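Local coordinates for protein general negative regulator of transcription subunit 2 (Saccharomyces cerevisiae, PDB 4BY6) that serves as a core subunit of the CCR4-NOT complex, required for its integrity, and takes part in transcriptional repression and cytoplasmic mRNA turnover, at residues 99-104 / 125-130; 161-166 / 182-187. All coordinates share one frame; numbering follows the deposited sequence.

Contact 1: residues 99-104 / 125-130; sequences NDQQRV and QELTYL
Leu127 of helix 123-134 reaches into the start of helix 101-104, where Asp100, Gln101 and Val104 receive it. With CD1 anti to CA (chi2 -170°), the isobutyl group is stretched away from its own helix. Its CD1 methyl arrives 3.5 Å from Asp100 CB, and Val104 CG2 meets the same CD1 at 4.1 Å. This is the tightly packed part of the contact. Val104 divides its branches: CG2 lies against Leu127, while CG1, anti to the backbone N (chi1 176°), meets Thr128 CG2 at 4.2 Å, the two side chains crossing at roughly a right angle. Leu112 of helix 109-118 touches both Val104 and Thr128, closing this side. The Thr128 hydroxyl takes no part in the apolar meeting; OG1 turns back to the carbonyl O of Ile124 on its own helix. Asp100, although buried, offers Leu127 its CB and keeps its charge for other partners. Arg103 NH2 bridges to Asp100 OD1 at 2.9 Å, with OD1 in the guanidinium plane but approached from above the carboxylate, and OD2 accepts a hydrogen bond from the backbone N of Ser96. The charge is therefore likely to be well compensated beside the leucine methyl. The other side is looser. There Gln101 is exposed: its CG only brushes Leu127 CD2 at 4.1 Å, and its NE2 is hydrogen-bonded to the carbonyl O of Ile97, on its own side of the contact. No hydrogen bond links the two segments. The example shows how one leucine, with help from a valine-threonine pair, can join a short helix to a longer one, an apolar helix-helix contact in the helical part of the NOT2/NOT3/NOT5 C-terminal domain.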
# COMPACT_ATOMS: atom_id res chain seq x y z
N ASN E 99 -4.40 -46.28 -8.54
CA ASN E 99 -3.13 -46.40 -7.80
C ASN E 99 -2.87 -45.32 -6.75
O ASN E 99 -1.88 -45.39 -6.04
CB ASN E 99 -1.95 -46.41 -8.76
CG ASN E 99 -2.00 -47.56 -9.73
OD1 ASN E 99 -2.60 -48.61 -9.46
ND2 ASN E 99 -1.36 -47.38 -10.88
N ASP E 100 -3.71 -44.30 -6.68
CA ASP E 100 -3.39 -43.22 -5.76
C ASP E 100 -4.19 -43.32 -4.46
O ASP E 100 -4.10 -42.43 -3.61
CB ASP E 100 -3.61 -41.87 -6.44
CG ASP E 100 -2.60 -41.62 -7.56
OD1 ASP E 100 -1.50 -42.23 -7.50
OD2 ASP E 100 -2.91 -40.84 -8.50
N GLN E 101 -4.92 -44.41 -4.28
CA GLN E 101 -5.75 -44.54 -3.07
C GLN E 101 -4.84 -44.75 -1.87
O GLN E 101 -5.12 -44.22 -0.80
CB GLN E 101 -6.75 -45.68 -3.20
CG GLN E 101 -7.55 -45.62 -4.48
CD GLN E 101 -8.88 -46.34 -4.41
OE1 GLN E 101 -9.31 -46.79 -3.34
NE2 GLN E 101 -9.52 -46.50 -5.58
N GLN E 102 -3.74 -45.49 -2.07
CA GLN E 102 -2.83 -45.84 -0.99
C GLN E 102 -2.18 -44.59 -0.39
O GLN E 102 -2.04 -44.48 0.83
CB GLN E 102 -1.78 -46.82 -1.48
CG GLN E 102 -2.33 -48.21 -1.82
CD GLN E 102 -3.10 -48.24 -3.14
OE1 GLN E 102 -3.24 -47.22 -3.83
NE2 GLN E 102 -3.62 -49.42 -3.50
N ARG E 103 -1.81 -43.63 -1.24
CA ARG E 103 -1.33 -42.36 -0.72
C ARG E 103 -2.41 -41.53 -0.01
O ARG E 103 -2.17 -40.98 1.08
CB ARG E 103 -0.75 -41.53 -1.85
CG ARG E 103 0.72 -41.68 -1.97
CD ARG E 103 1.25 -40.69 -2.94
NE ARG E 103 0.66 -40.86 -4.25
CZ ARG E 103 0.80 -39.97 -5.23
NH1 ARG E 103 1.52 -38.87 -5.02
NH2 ARG E 103 0.23 -40.20 -6.41
N VAL E 104 -3.61 -41.47 -0.60
CA VAL E 104 -4.67 -40.63 -0.03
C VAL E 104 -5.11 -41.16 1.34
O VAL E 104 -5.40 -40.40 2.27
CB VAL E 104 -5.85 -40.53 -1.00
CG1 VAL E 104 -6.98 -39.74 -0.38
CG2 VAL E 104 -5.41 -39.84 -2.26
N GLN E 125 -10.18 -34.99 -6.12
CA GLN E 125 -11.47 -34.70 -5.49
C GLN E 125 -12.27 -36.00 -5.35
O GLN E 125 -12.82 -36.29 -4.29
CB GLN E 125 -12.26 -33.66 -6.28
CG GLN E 125 -13.59 -33.26 -5.62
CD GLN E 125 -14.33 -32.16 -6.38
OE1 GLN E 125 -14.62 -32.28 -7.57
NE2 GLN E 125 -14.63 -31.08 -5.68
N GLU E 126 -12.29 -36.80 -6.42
CA GLU E 126 -12.97 -38.09 -6.37
C GLU E 126 -12.34 -39.05 -5.33
O GLU E 126 -13.04 -39.81 -4.64
CB GLU E 126 -12.97 -38.74 -7.74
CG GLU E 126 -13.70 -40.07 -7.79
CD GLU E 126 -15.21 -39.91 -7.76
OE1 GLU E 126 -15.72 -38.78 -7.94
OE2 GLU E 126 -15.90 -40.93 -7.53
N LEU E 127 -11.02 -39.06 -5.24
CA LEU E 127 -10.38 -39.98 -4.32
C LEU E 127 -10.66 -39.56 -2.86
O LEU E 127 -10.94 -40.40 -2.00
CB LEU E 127 -8.88 -40.06 -4.61
CG LEU E 127 -8.46 -40.81 -5.88
CD1 LEU E 127 -6.97 -41.00 -5.88
CD2 LEU E 127 -9.15 -42.16 -6.05
N THR E 128 -10.61 -38.26 -2.58
CA THR E 128 -10.94 -37.80 -1.24
C THR E 128 -12.43 -38.01 -0.92
O THR E 128 -12.79 -38.28 0.21
CB THR E 128 -10.57 -36.32 -1.04
OG1 THR E 128 -11.10 -35.54 -2.13
CG2 THR E 128 -9.06 -36.16 -1.00
N TYR E 129 -13.29 -37.88 -1.91
CA TYR E 129 -14.68 -38.22 -1.69
C TYR E 129 -14.81 -39.69 -1.28
O TYR E 129 -15.51 -40.03 -0.32
CB TYR E 129 -15.52 -37.94 -2.94
CG TYR E 129 -16.88 -38.60 -2.87
CD1 TYR E 129 -17.91 -38.00 -2.18
CD2 TYR E 129 -17.11 -39.85 -3.46
CE1 TYR E 129 -19.16 -38.59 -2.11
CE2 TYR E 129 -18.35 -40.45 -3.38
CZ TYR E 129 -19.38 -39.81 -2.71
OH TYR E 129 -20.62 -40.40 -2.61
N LEU E 130 -14.15 -40.58 -2.02
CA LEU E 130 -14.28 -42.01 -1.72
C LEU E 130 -13.71 -42.37 -0.36
O LEU E 130 -14.28 -43.19 0.36
CB LEU E 130 -13.59 -42.84 -2.80
CG LEU E 130 -14.21 -42.70 -4.18
CD1 LEU E 130 -13.31 -43.31 -5.20
CD2 LEU E 130 -15.58 -43.33 -4.21

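Contact 2: residues 161-166 / 182-187; sequences GLSERG and DFLLFY
Phe186 lays one face of its ring over Ser163, whose CB sits 3.8 Å from the ring centroid and only 12° off the ring normal, a CH-pi contact. The pair lies in an antiparallel beta hairpin, strands 163-172 and 177-186, at the end remote from its turn. Ser163 and Phe186 are a non-hydrogen-bonded pair, as are Arg165 and Leu184; on their face Leu184 CD1 also approaches Ser163 OG, which is bonded to Ser158 OG. Between these pairs come two backbone bonds, Glu164 N to Leu185 O and Leu185 N to Glu164 O, each 2.9 Å; Gly166 and Phe183 form the next hydrogen-bonded pair beyond Arg165. On the opposite face, Glu164 and Leu185 run side by side. Glu164 CG sits between the backbone N and the carbonyl carbon (chi1 62°), and the chain extended beyond it brings OE1 to the edge of the Tyr187 ring, in its plane, with carboxylate and ring 79° apart. Tyr187 OH bonds to Glu164 OE1; the modelled 2.4 Å is doubtfully short at this resolution. Glu164 OE2 is hydrogen-bonded to Tyr168 OH, so both oxygens are engaged. A leucine in place of Tyr187 would probably leave Glu164 OE1 without its hydroxyl mate and its carboxylate freer to turn. The pairing ends as Tyr187 N donates to Leu162 O at 3.1 Å, tilted from the carbonyl plane.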
# COMPACT_ATOMS: atom_id res chain seq x y z
N GLY E 161 -39.77 -42.56 6.33
CA GLY E 161 -38.48 -43.13 5.97
C GLY E 161 -37.63 -42.26 5.06
O GLY E 161 -36.57 -42.68 4.59
N LEU E 162 -38.05 -41.01 4.84
CA LEU E 162 -37.30 -40.16 3.93
C LEU E 162 -36.25 -39.31 4.66
O LEU E 162 -35.40 -38.65 4.03
CB LEU E 162 -38.26 -39.27 3.15
CG LEU E 162 -39.33 -40.03 2.38
CD1 LEU E 162 -40.24 -39.01 1.70
CD2 LEU E 162 -38.71 -40.98 1.37
N SER E 163 -36.29 -39.36 5.98
CA SER E 163 -35.37 -38.58 6.79
C SER E 163 -35.10 -39.25 8.13
O SER E 163 -35.80 -40.18 8.53
CB SER E 163 -35.94 -37.18 7.02
OG SER E 163 -37.21 -37.27 7.65
N GLU E 164 -34.06 -38.78 8.81
CA GLU E 164 -33.79 -39.23 10.16
C GLU E 164 -33.42 -38.02 10.98
O GLU E 164 -32.87 -37.05 10.46
CB GLU E 164 -32.68 -40.27 10.21
CG GLU E 164 -31.34 -39.77 9.73
CD GLU E 164 -30.26 -40.83 9.74
OE1 GLU E 164 -30.59 -42.01 9.46
OE2 GLU E 164 -29.08 -40.48 9.98
N ARG E 165 -33.72 -38.08 12.27
CA ARG E 165 -33.35 -36.99 13.15
C ARG E 165 -32.26 -37.48 14.06
O ARG E 165 -32.39 -38.53 14.69
CB ARG E 165 -34.57 -36.50 13.93
CG ARG E 165 -34.35 -35.17 14.55
CD ARG E 165 -35.40 -34.86 15.57
NE ARG E 165 -34.84 -34.00 16.59
CZ ARG E 165 -35.51 -33.56 17.64
NH1 ARG E 165 -36.79 -33.88 17.80
NH2 ARG E 165 -34.90 -32.79 18.53
N GLY E 166 -31.15 -36.75 14.10
CA GLY E 166 -30.01 -37.22 14.88
C GLY E 166 -28.96 -36.18 15.16
O GLY E 166 -29.10 -35.03 14.77
N ASP E 182 -27.80 -30.87 16.17
CA ASP E 182 -28.97 -31.75 16.08
C ASP E 182 -29.67 -31.41 14.78
O ASP E 182 -29.87 -30.24 14.46
CB ASP E 182 -29.92 -31.57 17.26
CG ASP E 182 -29.34 -32.11 18.55
OD1 ASP E 182 -29.09 -33.33 18.63
OD2 ASP E 182 -29.15 -31.31 19.49
N PHE E 183 -29.98 -32.41 13.99
CA PHE E 183 -30.33 -32.10 12.63
C PHE E 183 -31.37 -33.07 12.10
O PHE E 183 -31.34 -34.28 12.41
CB PHE E 183 -29.08 -32.13 11.77
CG PHE E 183 -29.21 -31.42 10.47
CD1 PHE E 183 -28.99 -30.06 10.38
CD2 PHE E 183 -29.52 -32.12 9.32
CE1 PHE E 183 -29.09 -29.41 9.17
CE2 PHE E 183 -29.60 -31.48 8.12
CZ PHE E 183 -29.40 -30.13 8.04
N LEU E 184 -32.31 -32.52 11.31
CA LEU E 184 -33.25 -33.33 10.56
C LEU E 184 -32.69 -33.48 9.17
O LEU E 184 -32.64 -32.55 8.40
CB LEU E 184 -34.64 -32.69 10.52
CG LEU E 184 -35.59 -33.48 9.62
CD1 LEU E 184 -35.97 -34.79 10.29
CD2 LEU E 184 -36.82 -32.68 9.34
N LEU E 185 -32.26 -34.69 8.88
CA LEU E 185 -31.47 -35.00 7.69
C LEU E 185 -32.26 -35.81 6.68
O LEU E 185 -32.77 -36.89 7.01
CB LEU E 185 -30.24 -35.78 8.11
CG LEU E 185 -29.45 -36.33 6.95
CD1 LEU E 185 -28.86 -35.16 6.17
CD2 LEU E 185 -28.39 -37.23 7.53
N PHE E 186 -32.32 -35.32 5.45
CA PHE E 186 -33.05 -36.01 4.40
C PHE E 186 -32.13 -36.84 3.55
O PHE E 186 -31.14 -36.32 3.04
CB PHE E 186 -33.81 -35.01 3.53
CG PHE E 186 -35.10 -34.56 4.13
CD1 PHE E 186 -35.14 -33.52 5.05
CD2 PHE E 186 -36.29 -35.21 3.82
CE1 PHE E 186 -36.34 -33.12 5.62
CE2 PHE E 186 -37.48 -34.82 4.39
CZ PHE E 186 -37.51 -33.77 5.29
N TYR E 187 -32.46 -38.12 3.37
CA TYR E 187 -31.56 -39.03 2.68
C TYR E 187 -31.34 -38.69 1.20
O TYR E 187 -30.26 -38.95 0.68
CB TYR E 187 -32.08 -40.45 2.79
CG TYR E 187 -32.19 -40.99 4.21
CD1 TYR E 187 -31.07 -41.15 5.01
CD2 TYR E 187 -33.43 -41.34 4.74
CE1 TYR E 187 -31.19 -41.65 6.31
CE2 TYR E 187 -33.55 -41.83 6.03
CZ TYR E 187 -32.42 -41.98 6.81
OH TYR E 187 -32.54 -42.50 8.10

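Contact 1 closes before contact 2 opens along the chain, and the two share no helix or strand. Their centres lie 28 Å apart, and their nearest atoms about 10 Å, without touching. Both belong to the NOT2/NOT3/NOT5 C-terminal region: the helices of 99-104 and 125-130 come first, followed by the antiparallel sheet whose hairpin holds 161-166 and 182-187. The helix carrying 125-130 leads on to strand 138-140, the first of that sheet, and Tyr129 touches Met191 at the chain's end. Through Gln125, Glu126 and Tyr129, helix 123-134 also meets the chain of another protein, so this helix probably serves both the inner fold and the assembly.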